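Local atomic coordinates of arsenical resistance operon trans-acting repressor (PDB entry 3KTB), a protein that probably binds DNA as a trans-acting repressor of an arsenical resistance operon. Residues K5-F10 and P77-D82. Sequence-based numbering, arbitrary orientation.
Sequences KKIEIF and PITLVD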
loop_
_atom_site.group_PDB
_atom_site.type_symbol
_atom_site.label_atom_id
_atom_site.label_comp_id
_atom_site.label_asym_id
_atom_site.label_seq_id
_atom_site.Cartn_x
_atom_site.Cartn_y
_atom_site.Cartn_z
ATOM N N LYS A 5 -10.123 14.171 28.668
ATOM C CA LYS A 5 -8.983 13.406 28.183
ATOM C C LYS A 5 -9.479 12.135 27.491
ATOM O O LYS A 5 -10.512 11.591 27.873
ATOM C CB LYS A 5 -8.089 13.063 29.365
ATOM C CG LYS A 5 -7.656 14.315 30.131
ATOM C CD LYS A 5 -6.995 13.962 31.452
ATOM C CE LYS A 5 -6.200 15.139 32.026
ATOM N NZ LYS A 5 -5.007 15.477 31.201
ATOM N N LYS A 6 -8.773 11.675 26.462
ATOM C CA LYS A 6 -9.182 10.448 25.799
ATOM C C LYS A 6 -8.777 9.265 26.679
ATOM O O LYS A 6 -7.665 9.228 27.207
ATOM C CB LYS A 6 -8.600 10.333 24.378
ATOM C CG LYS A 6 -8.913 8.986 23.668
ATOM C CD LYS A 6 -8.379 8.935 22.217
ATOM C CE LYS A 6 -7.787 7.562 21.822
ATOM N NZ LYS A 6 -8.794 6.514 21.485
ATOM N N ILE A 7 -9.700 8.325 26.865
ATOM C CA ILE A 7 -9.412 7.124 27.635
ATOM C C ILE A 7 -9.638 5.901 26.760
ATOM O O ILE A 7 -10.696 5.755 26.135
ATOM C CB ILE A 7 -10.285 7.017 28.893
ATOM C CG1 ILE A 7 -10.243 8.331 29.692
ATOM C CG2 ILE A 7 -9.815 5.848 29.752
ATOM C CD1 ILE A 7 -11.407 8.515 30.627
ATOM N N GLU A 8 -8.628 5.040 26.717
ATOM C CA GLU A 8 -8.677 3.791 25.970
ATOM C C GLU A 8 -8.163 2.687 26.886
ATOM O O GLU A 8 -7.094 2.812 27.470
ATOM C CB GLU A 8 -7.779 3.882 24.740
ATOM C CG GLU A 8 -8.142 2.918 23.637
ATOM C CD GLU A 8 -7.188 3.037 22.458
ATOM O OE1 GLU A 8 -7.189 2.128 21.598
ATOM O OE2 GLU A 8 -6.431 4.037 22.398
ATOM N N ILE A 9 -8.932 1.613 27.014
ATOM C CA ILE A 9 -8.621 0.557 27.963
ATOM C C ILE A 9 -8.324 -0.754 27.228
ATOM O O ILE A 9 -9.123 -1.212 26.399
ATOM C CB ILE A 9 -9.795 0.332 28.945
ATOM C CG1 ILE A 9 -9.931 1.521 29.898
ATOM C CG2 ILE A 9 -9.602 -0.960 29.721
ATOM C CD1 ILE A 9 -11.203 1.503 30.719
ATOM N N PHE A 10 -7.179 -1.352 27.538
ATOM C CA PHE A 10 -6.785 -2.634 26.947
ATOM C C PHE A 10 -7.002 -3.747 27.951
ATOM O O PHE A 10 -6.235 -3.895 28.900
ATOM C CB PHE A 10 -5.332 -2.560 26.469
ATOM C CG PHE A 10 -5.143 -1.586 25.348
ATOM C CD1 PHE A 10 -4.899 -2.029 24.054
ATOM C CD2 PHE A 10 -5.285 -0.221 25.575
ATOM C CE1 PHE A 10 -4.769 -1.133 23.008
ATOM C CE2 PHE A 10 -5.151 0.682 24.539
ATOM C CZ PHE A 10 -4.891 0.225 23.250
ATOM N N PRO A 77 -5.115 -5.168 32.885
ATOM C CA PRO A 77 -5.468 -4.171 31.866
ATOM C C PRO A 77 -4.596 -2.934 31.892
ATOM O O PRO A 77 -4.204 -2.477 32.956
ATOM C CB PRO A 77 -6.885 -3.758 32.274
ATOM C CG PRO A 77 -6.850 -3.798 33.754
ATOM C CD PRO A 77 -5.931 -4.990 34.103
ATOM N N ILE A 78 -4.329 -2.378 30.718
ATOM C CA ILE A 78 -3.618 -1.125 30.607
ATOM C C ILE A 78 -4.615 -0.065 30.174
ATOM O O ILE A 78 -5.374 -0.279 29.226
ATOM C CB ILE A 78 -2.532 -1.210 29.522
ATOM C CG1 ILE A 78 -1.430 -2.201 29.910
ATOM C CG2 ILE A 78 -1.946 0.156 29.245
ATOM C CD1 ILE A 78 -0.437 -2.460 28.789
ATOM N N THR A 79 -4.606 1.077 30.856
ATOM C CA THR A 79 -5.438 2.210 30.472
ATOM C C THR A 79 -4.585 3.354 29.962
ATOM O O THR A 79 -3.684 3.807 30.647
ATOM C CB THR A 79 -6.224 2.714 31.651
ATOM O OG1 THR A 79 -7.008 1.635 32.160
ATOM C CG2 THR A 79 -7.153 3.840 31.220
ATOM N N LEU A 80 -4.865 3.816 28.750
ATOM C CA LEU A 80 -4.165 4.975 28.215
ATOM C C LEU A 80 -5.053 6.187 28.430
ATOM O O LEU A 80 -6.263 6.118 28.234
ATOM C CB LEU A 80 -3.870 4.817 26.722
ATOM C CG LEU A 80 -3.123 3.569 26.254
ATOM C CD1 LEU A 80 -2.968 3.609 24.735
ATOM C CD2 LEU A 80 -1.772 3.440 26.947
ATOM N N VAL A 81 -4.435 7.279 28.862
ATOM C CA VAL A 81 -5.102 8.549 29.006
ATOM C C VAL A 81 -4.325 9.507 28.126
ATOM O O VAL A 81 -3.128 9.708 28.325
ATOM C CB VAL A 81 -5.111 9.013 30.468
ATOM C CG1 VAL A 81 -5.705 10.421 30.590
ATOM C CG2 VAL A 81 -5.908 8.031 31.304
ATOM N N ASP A 82 -5.025 10.056 27.134
ATOM C CA ASP A 82 -4.440 10.829 26.038
ATOM C C ASP A 82 -3.209 10.164 25.420
ATOM O O ASP A 82 -2.240 10.831 25.076
ATOM C CB ASP A 82 -4.162 12.274 26.463
ATOM C CG ASP A 82 -5.441 13.101 26.587
ATOM O OD1 ASP A 82 -5.511 13.954 27.499
ATOM O OD2 ASP A 82 -6.380 12.905 25.774
#
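In Phe-10, CG stands beside the backbone N (chi1 -65°), and in Leu-80 CG takes the same position (chi1 -54°). These torsions lean the two side chains together on one face of the sheet. Phe-10 CE2 meets Leu-80 CD1 at 3.7 Å, with the methyl oblique to the ring. The carbonyl O of Ile-78 lies at the ring edge, 3.7 Å from Phe-10 CD2. That same oxygen accepts a nearly straight bond from Phe-10 N (2.7 Å, 173° at the hydrogen). Glu-8 and Leu-80 run side by side on this face. Glu-8 OE1 is hydrogen-bonded to His-49, and Lys-6 forms a salt bridge to OE2. Val-64 of helix 62-69 touches both Phe-10 and Leu-80.

The other face carries Ile-7, Ile-9, Thr-79 and Val-81. Thr-79 CG2 packs against Ile-7 CG2 at 3.6 Å and also reaches Ile-9 CG1. Helix 94-101 lies on this side, with Trp-100 against Ile-7 and Val-81.

Glu-8 with Leu-80 and Phe-10 with Ile-78 are hydrogen-bonded antiparallel pairs. Ile-7 with Val-81 and Ile-9 with Thr-79 are non-hydrogen-bonded pairs. Beyond the paired strands, Asp-82 extends the contact. Asp-82 N gives a bond to Lys-6 O (2.8 Å). Its carboxylate takes one back: Lys-6 N meets Asp-82 OD2 at 2.8 Å, from above the carboxylate plane. Lys-5 NZ stays 4.0 Å from Asp-82 OD1, too far for a salt bridge, though opposite charge may still favour the approach.

Strand 7-11 sits between 78-81 and the parallel strand 47-50, and 84-87 lies beyond 78-81, antiparallel to it, at the other edge of the sheet. The cis peptide bond before Pro-77, at the start of the antiparallel strand 78-81, and helices on both faces are typical of the thioredoxin-like fold, in keeping with the ArsD family.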